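Chaperone CupB2 (Pseudomonas aeruginosa, PDB 3Q48) probably acts as a periplasmic chaperone of the PapD-like family, helping pilus subunits fold during fimbrial assembly. Local coordinates at residues P79-P84 with V96-L102; A156-W161 with V228-V232; V185-V190 with G202-V206. All coordinates share one frame; numbering follows the deposited sequence.

Interaction 1 (P79-P84 with V96-L102)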
ATOM      1  N   PRO A  79      -2.390   1.762 -16.771  1.00 39.02           N
ATOM      2  CA  PRO A  79      -3.624   1.158 -17.248  1.00 39.20           C
ATOM      3  C   PRO A  79      -4.822   1.368 -16.326  1.00 37.81           C
ATOM      4  O   PRO A  79      -5.719   0.550 -16.302  1.00 37.70           O
ATOM      5  CB  PRO A  79      -3.277  -0.327 -17.294  1.00 38.90           C
ATOM      6  CG  PRO A  79      -2.368  -0.508 -16.177  1.00 38.37           C
ATOM      7  CD  PRO A  79      -1.574   0.778 -16.043  1.00 38.67           C
ATOM      8  N   PHE A  80      -4.835   2.452 -15.572  1.00 37.53           N
ATOM      9  CA  PHE A  80      -6.001   2.765 -14.759  1.00 36.75           C
ATOM     10  C   PHE A  80      -6.521   4.170 -15.065  1.00 37.30           C
ATOM     11  O   PHE A  80      -5.750   5.050 -15.408  1.00 38.80           O
ATOM     12  CB  PHE A  80      -5.698   2.571 -13.272  1.00 35.09           C
ATOM     13  CG  PHE A  80      -5.232   1.196 -12.929  1.00 30.81           C
ATOM     14  CD1 PHE A  80      -6.145   0.185 -12.740  1.00 26.96           C
ATOM     15  CD2 PHE A  80      -3.868   0.919 -12.812  1.00 31.28           C
ATOM     16  CE1 PHE A  80      -5.749  -1.078 -12.437  1.00 26.84           C
ATOM     17  CE2 PHE A  80      -3.418  -0.374 -12.518  1.00 29.14           C
ATOM     18  CZ  PHE A  80      -4.370  -1.380 -12.331  1.00 29.14           C
ATOM     19  N   SER A  81      -7.833   4.353 -14.997  1.00 37.02           N
ATOM     20  CA  SER A  81      -8.425   5.668 -15.008  1.00 37.00           C
ATOM     21  C   SER A  81      -9.218   5.867 -13.698  1.00 35.66           C
ATOM     22  O   SER A  81      -9.629   4.914 -13.079  1.00 34.84           O
ATOM     23  CB  SER A  81      -9.324   5.815 -16.226  1.00 37.78           C
ATOM     24  OG  SER A  81     -10.481   4.998 -16.061  1.00 40.12           O
ATOM     25  N   VAL A  82      -9.392   7.111 -13.268  1.00 35.84           N
ATOM     26  CA  VAL A  82     -10.227   7.414 -12.119  1.00 35.09           C
ATOM     27  C   VAL A  82     -11.285   8.393 -12.557  1.00 36.20           C
ATOM     28  O   VAL A  82     -10.988   9.487 -13.028  1.00 37.18           O
ATOM     29  CB  VAL A  82      -9.458   8.001 -10.928  1.00 34.58           C
ATOM     30  CG1 VAL A  82     -10.345   7.948  -9.633  1.00 34.56           C
ATOM     31  CG2 VAL A  82      -8.229   7.207 -10.688  1.00 33.63           C
ATOM     32  N   THR A  83     -12.532   7.973 -12.384  1.00 36.28           N
ATOM     33  CA  THR A  83     -13.701   8.733 -12.756  1.00 36.47           C
ATOM     34  C   THR A  83     -14.472   9.011 -11.480  1.00 35.06           C
ATOM     35  O   THR A  83     -14.666   8.099 -10.692  1.00 34.12           O
ATOM     36  CB  THR A  83     -14.566   7.853 -13.687  1.00 37.31           C
ATOM     37  OG1 THR A  83     -13.721   7.343 -14.715  1.00 38.94           O
ATOM     38  CG2 THR A  83     -15.715   8.635 -14.331  1.00 38.74           C
ATOM     39  N   PRO A  84     -14.889  10.271 -11.258  1.00 35.27           N
ATOM     40  CA  PRO A  84     -14.462  11.435 -12.060  1.00 35.73           C
ATOM     41  C   PRO A  84     -13.097  11.952 -11.544  1.00 35.20           C
ATOM     42  O   PRO A  84     -12.751  11.733 -10.374  1.00 34.54           O
ATOM     43  CB  PRO A  84     -15.593  12.453 -11.840  1.00 35.66           C
ATOM     44  CG  PRO A  84     -16.239  12.060 -10.546  1.00 35.33           C
ATOM     45  CD  PRO A  84     -15.980  10.603 -10.306  1.00 34.73           C
ATOM     46  N   VAL A  96     -17.835   9.259  -4.437  1.00 29.24           N
ATOM     47  CA  VAL A  96     -17.470   7.923  -4.790  1.00 28.95           C
ATOM     48  C   VAL A  96     -16.580   8.046  -6.011  1.00 29.65           C
ATOM     49  O   VAL A  96     -16.979   8.661  -7.028  1.00 30.23           O
ATOM     50  CB  VAL A  96     -18.715   7.111  -5.207  1.00 30.23           C
ATOM     51  CG1 VAL A  96     -18.287   5.681  -5.656  1.00 29.24           C
ATOM     52  CG2 VAL A  96     -19.788   7.072  -4.080  1.00 29.61           C
ATOM     53  N   LEU A  97     -15.386   7.468  -5.930  1.00 28.45           N
ATOM     54  CA  LEU A  97     -14.490   7.493  -7.083  1.00 28.48           C
ATOM     55  C   LEU A  97     -14.501   6.115  -7.652  1.00 28.14           C
ATOM     56  O   LEU A  97     -14.617   5.140  -6.910  1.00 27.56           O
ATOM     57  CB  LEU A  97     -13.050   7.839  -6.709  1.00 27.98           C
ATOM     58  CG  LEU A  97     -12.758   9.069  -5.868  1.00 29.29           C
ATOM     59  CD1 LEU A  97     -11.308   8.991  -5.525  1.00 28.71           C
ATOM     60  CD2 LEU A  97     -13.103  10.420  -6.581  1.00 29.09           C
ATOM     61  N   ARG A  98     -14.346   6.036  -8.966  1.00 28.09           N
ATOM     62  CA  ARG A  98     -14.440   4.797  -9.663  1.00 27.89           C
ATOM     63  C   ARG A  98     -13.137   4.550 -10.365  1.00 27.42           C
ATOM     64  O   ARG A  98     -12.717   5.345 -11.190  1.00 26.82           O
ATOM     65  CB  ARG A  98     -15.614   4.870 -10.636  1.00 28.64           C
ATOM     66  CG  ARG A  98     -16.021   3.574 -11.176  1.00 31.95           C
ATOM     67  CD  ARG A  98     -17.149   3.755 -12.118  1.00 40.91           C
ATOM     68  NE  ARG A  98     -18.395   3.805 -11.363  1.00 47.08           N
ATOM     69  CZ  ARG A  98     -18.914   2.771 -10.686  1.00 49.05           C
ATOM     70  NH1 ARG A  98     -18.297   1.591 -10.645  1.00 49.19           N
ATOM     71  NH2 ARG A  98     -20.053   2.921 -10.028  1.00 49.54           N
ATOM     72  N   ILE A  99     -12.489   3.440 -10.010  1.00 28.26           N
ATOM     73  CA  ILE A  99     -11.225   2.988 -10.656  1.00 28.52           C
ATOM     74  C   ILE A  99     -11.428   1.847 -11.663  1.00 28.93           C
ATOM     75  O   ILE A  99     -11.858   0.765 -11.281  1.00 28.86           O
ATOM     76  CB  ILE A  99     -10.214   2.581  -9.611  1.00 27.41           C
ATOM     77  CG1 ILE A  99     -10.044   3.742  -8.607  1.00 27.49           C
ATOM     78  CG2 ILE A  99      -8.885   2.191 -10.306  1.00 29.71           C
ATOM     79  CD1 ILE A  99      -9.267   3.373  -7.344  1.00 27.64           C
ATOM     80  N   ALA A 100     -11.139   2.113 -12.941  1.00 30.14           N
ATOM     81  CA  ALA A 100     -11.277   1.120 -14.064  1.00 31.46           C
ATOM     82  C   ALA A 100      -9.950   0.664 -14.643  1.00 32.20           C
ATOM     83  O   ALA A 100      -9.092   1.480 -14.898  1.00 31.15           O
ATOM     84  CB  ALA A 100     -12.152   1.672 -15.195  1.00 32.07           C
ATOM     85  N   TYR A 101      -9.807  -0.646 -14.851  1.00 34.23           N
ATOM     86  CA  TYR A 101      -8.611  -1.230 -15.446  1.00 36.80           C
ATOM     87  C   TYR A 101      -8.736  -1.342 -16.945  1.00 40.67           C
ATOM     88  O   TYR A 101      -9.701  -1.925 -17.419  1.00 42.23           O
ATOM     89  CB  TYR A 101      -8.420  -2.636 -14.885  1.00 35.92           C
ATOM     90  CG  TYR A 101      -7.255  -3.431 -15.455  1.00 34.44           C
ATOM     91  CD1 TYR A 101      -5.988  -2.845 -15.643  1.00 33.10           C
ATOM     92  CD2 TYR A 101      -7.408  -4.781 -15.772  1.00 31.81           C
ATOM     93  CE1 TYR A 101      -4.922  -3.604 -16.168  1.00 33.33           C
ATOM     94  CE2 TYR A 101      -6.369  -5.534 -16.271  1.00 31.03           C
ATOM     95  CZ  TYR A 101      -5.132  -4.957 -16.479  1.00 33.97           C
ATOM     96  OH  TYR A 101      -4.096  -5.729 -16.973  1.00 33.32           O
ATOM     97  N   LEU A 102      -7.773  -0.817 -17.698  1.00 44.61           N
ATOM     98  CA  LEU A 102      -7.713  -1.132 -19.150  1.00 50.05           C
ATOM     99  C   LEU A 102      -6.801  -2.334 -19.451  1.00 52.25           C
ATOM    100  O   LEU A 102      -5.563  -2.189 -19.481  1.00 53.15           O
ATOM    101  CB  LEU A 102      -7.264   0.057 -20.004  1.00 50.93           C
ATOM    102  CG  LEU A 102      -7.054  -0.344 -21.483  1.00 56.35           C
ATOM    103  CD1 LEU A 102      -8.406  -0.592 -22.210  1.00 58.88           C
ATOM    104  CD2 LEU A 102      -6.144   0.651 -22.304  1.00 59.91           C
TER
HETATM  105  O   HOH W   1     -12.451   5.232 -13.762  1.00 21.66           O
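Phe80–Thr83 and Arg98–Tyr101 pair as the antiparallel arms of a beta hairpin in the PapD-like N-terminal domain. Ser81 with Ala100 and Thr83 with Arg98 are hydrogen-bonded pairs. Phe80 with Tyr101 and Val82 with Ile99 are non-hydrogen-bonded pairs. At the end of the ladder, Leu102 N donates to Pro79 O at 2.8 Å. Arg98 N donates to Thr83 O at 2.7 Å.

The inner face carries Phe80, Val82, Ile99 and Tyr101. The Phe80 ring swings back beside its own backbone N, with CG opposite the carbonyl carbon (chi1 -57°). This brings CE1 to 3.7 Å from Tyr101 CD1. The ring planes are inclined by 33° and the rings meet obliquely. Pro79 O lies at the edge of the Tyr101 ring, near its plane and next to CD1, while Tyr101 CE1 rests 3.8 Å from Pro79 CB. Further along, Val82 CG1 touches Leu97 CB at 4.0 Å and also leans on Ile99 CG1.

The face of Ser81, Thr83, Arg98 and Ala100 carries most of the polar groups. A water bridges Ser81 OG and Thr83 OG1 and donates to Arg98 O at 2.6 Å. Arg98 O is therefore gripped twice, because Thr83 N also donates to it at 2.9 Å in a nearly straight bond (173°). The water ties two side chains of one strand to the backbone of the other.

The guanidinium of Arg98 leads away to a salt bridge with Glu45, and Tyr101 OH bonds to Ala104 O. Phe80 meets Phe114 edge to face, and Val82 and Leu97 pack on Ala62. In the sheet, strand 80-89 has strand 58-65 on its far side, and strand 93-101 is flanked by the outermost strand 45-52.

Interaction 2 (A156-W161 with V228-V232)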
ATOM      1  N   ALA A 156       2.977 -12.858   5.005  1.00 30.19           N
ATOM      2  CA  ALA A 156       3.844 -12.242   6.024  1.00 29.90           C
ATOM      3  C   ALA A 156       4.551 -13.343   6.814  1.00 30.92           C
ATOM      4  O   ALA A 156       5.698 -13.158   7.260  1.00 31.40           O
ATOM      5  CB  ALA A 156       3.037 -11.377   6.958  1.00 29.09           C
ATOM      6  N   GLY A 157       3.875 -14.480   6.970  1.00 30.54           N
ATOM      7  CA  GLY A 157       4.461 -15.597   7.696  1.00 31.86           C
ATOM      8  C   GLY A 157       5.463 -16.478   6.937  1.00 33.13           C
ATOM      9  O   GLY A 157       5.919 -17.482   7.502  1.00 34.48           O
ATOM     10  N   LYS A 158       5.794 -16.158   5.676  1.00 32.23           N
ATOM     11  CA  LYS A 158       6.807 -16.950   4.960  1.00 33.26           C
ATOM     12  C   LYS A 158       8.078 -16.131   4.772  1.00 32.72           C
ATOM     13  O   LYS A 158       9.021 -16.546   4.135  1.00 33.85           O
ATOM     14  CB  LYS A 158       6.285 -17.497   3.609  1.00 33.66           C
ATOM     15  CG  LYS A 158       4.999 -18.284   3.744  1.00 34.81           C
ATOM     16  CD  LYS A 158       4.389 -18.699   2.394  1.00 37.09           C
ATOM     17  CE  LYS A 158       2.893 -19.064   2.623  1.00 36.97           C
ATOM     18  NZ  LYS A 158       2.256 -19.910   1.569  1.00 36.84           N
ATOM     19  N   LEU A 159       8.074 -14.928   5.296  1.00 32.37           N
ATOM     20  CA  LEU A 159       9.258 -14.093   5.240  1.00 32.33           C
ATOM     21  C   LEU A 159      10.350 -14.782   6.035  1.00 33.35           C
ATOM     22  O   LEU A 159      10.071 -15.404   7.048  1.00 34.18           O
ATOM     23  CB  LEU A 159       8.933 -12.719   5.826  1.00 30.85           C
ATOM     24  CG  LEU A 159       7.790 -12.076   5.068  1.00 29.28           C
ATOM     25  CD1 LEU A 159       7.414 -10.767   5.736  1.00 29.30           C
ATOM     26  CD2 LEU A 159       8.188 -11.840   3.614  1.00 24.08           C
ATOM     27  N   GLN A 160      11.576 -14.735   5.566  1.00 34.33           N
ATOM     28  CA  GLN A 160      12.640 -15.289   6.386  1.00 36.19           C
ATOM     29  C   GLN A 160      13.601 -14.199   6.763  1.00 35.41           C
ATOM     30  O   GLN A 160      13.771 -13.219   6.032  1.00 35.65           O
ATOM     31  CB  GLN A 160      13.287 -16.524   5.744  1.00 38.01           C
ATOM     32  CG  GLN A 160      13.613 -16.446   4.261  1.00 43.42           C
ATOM     33  CD  GLN A 160      13.162 -17.718   3.537  1.00 52.37           C
ATOM     34  OE1 GLN A 160      12.465 -18.543   4.150  1.00 58.58           O
ATOM     35  NE2 GLN A 160      13.527 -17.875   2.245  1.00 49.84           N
ATOM     36  N   TRP A 161      14.177 -14.299   7.936  1.00 35.24           N
ATOM     37  CA  TRP A 161      14.940 -13.148   8.420  1.00 35.63           C
ATOM     38  C   TRP A 161      16.373 -13.522   8.707  1.00 37.22           C
ATOM     39  O   TRP A 161      16.664 -14.655   9.012  1.00 37.52           O
ATOM     40  CB  TRP A 161      14.258 -12.513   9.658  1.00 34.51           C
ATOM     41  CG  TRP A 161      12.848 -12.071   9.358  1.00 31.43           C
ATOM     42  CD1 TRP A 161      11.753 -12.872   9.139  1.00 28.40           C
ATOM     43  CD2 TRP A 161      12.394 -10.717   9.201  1.00 27.99           C
ATOM     44  NE1 TRP A 161      10.647 -12.092   8.889  1.00 28.88           N
ATOM     45  CE2 TRP A 161      11.015 -10.770   8.910  1.00 25.96           C
ATOM     46  CE3 TRP A 161      13.032  -9.471   9.261  1.00 27.84           C
ATOM     47  CZ2 TRP A 161      10.252  -9.628   8.681  1.00 25.31           C
ATOM     48  CZ3 TRP A 161      12.270  -8.319   9.042  1.00 28.87           C
ATOM     49  CH2 TRP A 161      10.887  -8.412   8.756  1.00 26.09           C
ATOM     50  N   VAL A 228      12.782 -11.448  15.773  1.00 34.84           N
ATOM     51  CA  VAL A 228      12.184 -10.284  15.129  1.00 31.79           C
ATOM     52  C   VAL A 228      10.662 -10.266  15.370  1.00 30.06           C
ATOM     53  O   VAL A 228      10.016 -11.310  15.255  1.00 30.40           O
ATOM     54  CB  VAL A 228      12.560 -10.173  13.590  1.00 31.14           C
ATOM     55  CG1 VAL A 228      11.976 -11.316  12.769  1.00 29.33           C
ATOM     56  CG2 VAL A 228      12.055  -8.860  13.015  1.00 30.13           C
ATOM     57  N   ARG A 229      10.078  -9.099  15.658  1.00 27.79           N
ATOM     58  CA  ARG A 229       8.602  -9.007  15.795  1.00 25.38           C
ATOM     59  C   ARG A 229       8.113  -7.994  14.812  1.00 24.26           C
ATOM     60  O   ARG A 229       8.621  -6.854  14.777  1.00 23.25           O
ATOM     61  CB  ARG A 229       8.203  -8.552  17.196  1.00 26.19           C
ATOM     62  CG  ARG A 229       6.712  -8.227  17.376  1.00 25.69           C
ATOM     63  CD  ARG A 229       6.375  -8.062  18.873  1.00 25.22           C
ATOM     64  NE  ARG A 229       6.566  -9.309  19.601  1.00 27.61           N
ATOM     65  CZ  ARG A 229       6.358  -9.482  20.904  1.00 28.93           C
ATOM     66  NH1 ARG A 229       5.941  -8.474  21.667  1.00 26.51           N
ATOM     67  NH2 ARG A 229       6.588 -10.682  21.449  1.00 29.13           N
ATOM     68  N   TYR A 230       7.136  -8.381  13.994  1.00 22.50           N
ATOM     69  CA  TYR A 230       6.701  -7.470  12.992  1.00 22.06           C
ATOM     70  C   TYR A 230       5.202  -7.475  12.773  1.00 23.55           C
ATOM     71  O   TYR A 230       4.541  -8.518  12.940  1.00 24.78           O
ATOM     72  CB  TYR A 230       7.467  -7.730  11.686  1.00 22.68           C
ATOM     73  CG  TYR A 230       7.363  -9.129  11.096  1.00 22.97           C
ATOM     74  CD1 TYR A 230       6.340  -9.445  10.221  1.00 23.60           C
ATOM     75  CD2 TYR A 230       8.310 -10.132  11.402  1.00 22.50           C
ATOM     76  CE1 TYR A 230       6.245 -10.729   9.636  1.00 24.88           C
ATOM     77  CE2 TYR A 230       8.217 -11.427  10.847  1.00 23.12           C
ATOM     78  CZ  TYR A 230       7.174 -11.706   9.956  1.00 26.25           C
ATOM     79  OH  TYR A 230       7.018 -12.950   9.370  1.00 25.07           O
ATOM     80  N   GLU A 231       4.661  -6.316  12.374  1.00 23.05           N
ATOM     81  CA  GLU A 231       3.240  -6.162  12.174  1.00 23.02           C
ATOM     82  C   GLU A 231       3.017  -5.788  10.752  1.00 23.82           C
ATOM     83  O   GLU A 231       3.678  -4.878  10.245  1.00 24.42           O
ATOM     84  CB  GLU A 231       2.655  -5.040  13.037  1.00 22.31           C
ATOM     85  CG  GLU A 231       2.714  -5.306  14.531  1.00 24.77           C
ATOM     86  CD  GLU A 231       1.959  -4.284  15.392  1.00 27.62           C
ATOM     87  OE1 GLU A 231       1.199  -3.446  14.853  1.00 31.26           O
ATOM     88  OE2 GLU A 231       2.114  -4.324  16.626  1.00 29.96           O
ATOM     89  N   VAL A 232       2.038  -6.423  10.117  1.00 23.70           N
ATOM     90  CA  VAL A 232       1.795  -6.163   8.753  1.00 23.87           C
ATOM     91  C   VAL A 232       0.378  -5.686   8.526  1.00 23.85           C
ATOM     92  O   VAL A 232      -0.507  -6.086   9.244  1.00 26.88           O
ATOM     93  CB  VAL A 232       2.103  -7.432   7.934  1.00 24.96           C
ATOM     94  CG1 VAL A 232       3.610  -7.799   8.104  1.00 25.65           C
ATOM     95  CG2 VAL A 232       1.275  -8.536   8.396  1.00 25.88           C
TER
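Tyr230 reaches across from strand 227-233 to Trp161, Leu159 and Ala156. Its CB leads inward, and CG sits between the backbone N and the carbonyl carbon (chi1 58°). This torsion turns the ring toward 156-161. CG is already 3.8 Å from Trp161 CZ2. On one side of the ring, CD2 lies 3.4 Å from Trp161 CZ2 and CE2 lies 3.2 Å from Trp161 NE1. CZ2 thus sits over one face of the tyrosine, displaced toward its rim. The planes are inclined by 32°, and the indole lies obliquely over the phenol. On the other side, CE1 meets Leu159 CD1 at 4.1 Å. At the tip, Tyr230 OH donates to Ala156 O, near the ring plane; the modelled OH to O distance of 2.5 Å is very short, so its exact length is doubtful. The bond gives a buried hydroxyl a backbone acceptor in the 156-161 segment.

Two valines extend the contact along the strand. Val228 CG1 makes a CH-pi contact over the five-membered ring of Trp161, 3.7 Å from its centroid. Val232 CG2 touches Ala156 CB at 3.6 Å. His242 also meets the Tyr230 ring. The strands containing Trp161 and Tyr230 belong to different sheets. Side chains packed between two such sheets form the core of a beta sandwich, here the immunoglobulin-like C-terminal domain.

Interaction 3 (V185-V190 with G202-V206); sequences VSFASV and GKGMV
Gly202–Val206 runs antiparallel to Val185–Val190, the two forming a beta hairpin of the immunoglobulin-like C-terminal domain. The chain of the first segment turns a corner at Ala188, and regular pairing is clear only between 185-187 and 204-206.

Gly202 comes first. Its carbonyl O lies against the side chain of Val190, 3.2 Å from CB. At the positive phi of Gly202 any CB would collide with the carbonyl O of the residue before. Lys203 brings its CB close to Phe187 O, at 3.2 Å, before its bent chain leads away from the hairpin.

Gly204 is bonded twice to Phe187. Its O accepts from Phe187 N at 2.7 Å, and its N donates to Phe187 O at 3.2 Å. Its phi is positive as well, and the same collision with the carbonyl O of Lys203 would face any side chain here. The Phe187 ring stands with its edge to this residue: CD2 is 3.5 Å from Gly204 O.

Met205 pairs with Ser186 on the opposite face. Its chain is extended as far as SD, with CG opposite the backbone N (chi1 -175°). SD thereby passes 3.5 Å from Ser186 OG. That hydroxyl also has a weak hydrogen bond to Lys141, which belongs to the N-terminal domain.

Val206 closes the ladder with two nearly straight backbone bonds to Val185, one in each direction. On this face Val185 and Phe187 also touch Leu159 and Val232, joining the hairpin to the domain core. Val206 CG1 touches both Val185 CB, at 3.9 Å, and Phe187 CE2, at 3.8 Å.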
ATOM      1  N   VAL A 185       4.355  -7.069   1.026  1.00 22.83           N
ATOM      2  CA  VAL A 185       4.047  -7.196   2.426  1.00 21.71           C
ATOM      3  C   VAL A 185       4.389  -5.870   3.007  1.00 21.85           C
ATOM      4  O   VAL A 185       5.512  -5.434   2.892  1.00 23.97           O
ATOM      5  CB  VAL A 185       4.863  -8.355   3.058  1.00 23.43           C
ATOM      6  CG1 VAL A 185       4.681  -8.421   4.694  1.00 22.38           C
ATOM      7  CG2 VAL A 185       4.481  -9.664   2.379  1.00 19.95           C
ATOM      8  N   SER A 186       3.414  -5.193   3.584  1.00 21.66           N
ATOM      9  CA  SER A 186       3.641  -3.870   4.195  1.00 22.18           C
ATOM     10  C   SER A 186       3.766  -3.985   5.699  1.00 22.16           C
ATOM     11  O   SER A 186       2.897  -4.575   6.342  1.00 22.25           O
ATOM     12  CB  SER A 186       2.479  -2.919   3.861  1.00 21.60           C
ATOM     13  OG  SER A 186       2.390  -2.808   2.455  1.00 23.78           O
ATOM     14  N   PHE A 187       4.836  -3.427   6.243  1.00 22.39           N
ATOM     15  CA  PHE A 187       5.087  -3.460   7.678  1.00 23.96           C
ATOM     16  C   PHE A 187       4.711  -2.141   8.350  1.00 24.45           C
ATOM     17  O   PHE A 187       5.226  -1.084   7.935  1.00 25.89           O
ATOM     18  CB  PHE A 187       6.574  -3.696   7.973  1.00 23.78           C
ATOM     19  CG  PHE A 187       7.143  -4.912   7.319  1.00 24.07           C
ATOM     20  CD1 PHE A 187       7.032  -6.161   7.922  1.00 23.42           C
ATOM     21  CD2 PHE A 187       7.863  -4.800   6.121  1.00 25.32           C
ATOM     22  CE1 PHE A 187       7.572  -7.294   7.302  1.00 24.33           C
ATOM     23  CE2 PHE A 187       8.423  -5.929   5.507  1.00 24.51           C
ATOM     24  CZ  PHE A 187       8.278  -7.172   6.096  1.00 24.67           C
ATOM     25  N   ALA A 188       3.869  -2.191   9.387  1.00 23.54           N
ATOM     26  CA  ALA A 188       3.609  -1.004  10.196  1.00 23.34           C
ATOM     27  C   ALA A 188       4.717  -0.813  11.201  1.00 24.28           C
ATOM     28  O   ALA A 188       4.916   0.305  11.715  1.00 25.19           O
ATOM     29  CB  ALA A 188       2.253  -1.101  10.923  1.00 23.11           C
ATOM     30  N   SER A 189       5.423  -1.902  11.520  1.00 23.86           N
ATOM     31  CA  SER A 189       6.536  -1.823  12.477  1.00 24.33           C
ATOM     32  C   SER A 189       7.311  -3.077  12.407  1.00 23.72           C
ATOM     33  O   SER A 189       6.743  -4.124  12.121  1.00 23.82           O
ATOM     34  CB  SER A 189       6.045  -1.623  13.925  1.00 25.37           C
ATOM     35  OG  SER A 189       5.319  -2.749  14.383  1.00 26.60           O
ATOM     36  N   VAL A 190       8.613  -2.964  12.655  1.00 24.09           N
ATOM     37  CA  VAL A 190       9.529  -4.088  12.698  1.00 23.39           C
ATOM     38  C   VAL A 190      10.406  -3.820  13.889  1.00 24.74           C
ATOM     39  O   VAL A 190      10.840  -2.706  14.097  1.00 25.24           O
ATOM     40  CB  VAL A 190      10.399  -4.119  11.421  1.00 23.94           C
ATOM     41  CG1 VAL A 190      11.517  -5.234  11.472  1.00 20.95           C
ATOM     42  CG2 VAL A 190       9.501  -4.277  10.223  1.00 22.59           C
ATOM     43  N   GLY A 202      12.130   0.244  12.151  1.00 36.43           N
ATOM     44  CA  GLY A 202      11.462   0.924  11.081  1.00 36.25           C
ATOM     45  C   GLY A 202      10.277   0.180  10.509  1.00 35.94           C
ATOM     46  O   GLY A 202       9.986  -0.936  10.917  1.00 36.40           O
ATOM     47  N   LYS A 203       9.579   0.839   9.590  1.00 35.02           N
ATOM     48  CA  LYS A 203       8.485   0.262   8.857  1.00 34.41           C
ATOM     49  C   LYS A 203       8.886   0.219   7.386  1.00 33.46           C
ATOM     50  O   LYS A 203      10.024   0.550   7.033  1.00 35.04           O
ATOM     51  CB  LYS A 203       7.219   1.108   9.047  1.00 34.86           C
ATOM     52  CG  LYS A 203       7.356   2.583   8.646  1.00 36.50           C
ATOM     53  CD  LYS A 203       6.447   3.427   9.550  1.00 43.95           C
ATOM     54  CE  LYS A 203       5.828   4.614   8.814  1.00 46.18           C
ATOM     55  NZ  LYS A 203       5.027   4.137   7.628  1.00 48.47           N
ATOM     56  N   GLY A 204       7.967  -0.175   6.524  1.00 30.91           N
ATOM     57  CA  GLY A 204       8.285  -0.232   5.117  1.00 29.60           C
ATOM     58  C   GLY A 204       7.508  -1.320   4.429  1.00 28.60           C
ATOM     59  O   GLY A 204       6.465  -1.786   4.918  1.00 29.09           O
ATOM     60  N   MET A 205       8.007  -1.724   3.282  1.00 27.43           N
ATOM     61  CA  MET A 205       7.291  -2.653   2.445  1.00 25.91           C
ATOM     62  C   MET A 205       8.342  -3.417   1.684  1.00 26.18           C
ATOM     63  O   MET A 205       9.339  -2.830   1.230  1.00 26.19           O
ATOM     64  CB  MET A 205       6.417  -1.899   1.440  1.00 24.78           C
ATOM     65  CG  MET A 205       5.568  -2.806   0.644  1.00 24.05           C
ATOM     66  SD  MET A 205       4.302  -2.032  -0.381  1.00 29.30           S
ATOM     67  CE  MET A 205       5.248  -0.844  -1.371  1.00 27.11           C
ATOM     68  N   VAL A 206       8.099  -4.713   1.546  1.00 25.05           N
ATOM     69  CA  VAL A 206       8.950  -5.561   0.782  1.00 25.09           C
ATOM     70  C   VAL A 206       8.080  -6.084  -0.378  1.00 25.33           C
ATOM     71  O   VAL A 206       6.916  -6.494  -0.216  1.00 24.60           O
ATOM     72  CB  VAL A 206       9.608  -6.688   1.665  1.00 25.87           C
ATOM     73  CG1 VAL A 206       8.565  -7.737   2.150  1.00 24.17           C
ATOM     74  CG2 VAL A 206      10.767  -7.375   0.925  1.00 26.61           C
TER

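How the interactions relate
Interactions 1 and 3 are both partly buried hairpins held by backbone bonds, but they lie in different domains and on opposite sides of the chain's centre. Their nearest atoms are about 14 Å apart. Interaction 2 is buried and joins two sheets through side chains, with a single hydrogen bond. It shares a sheet with interaction 3: Ala188 N probably bonds to Glu231 O, at 2.8 Å, and Val232 CG1 packs on Val185 CG1. Segment 185-190 thus lies between 202-206 and 228-232. The outer face of interaction 1 uses a water. Interaction 3 has two glycines in its edge strand but is held by four backbone bonds, and interaction 2 depends on aromatic packing.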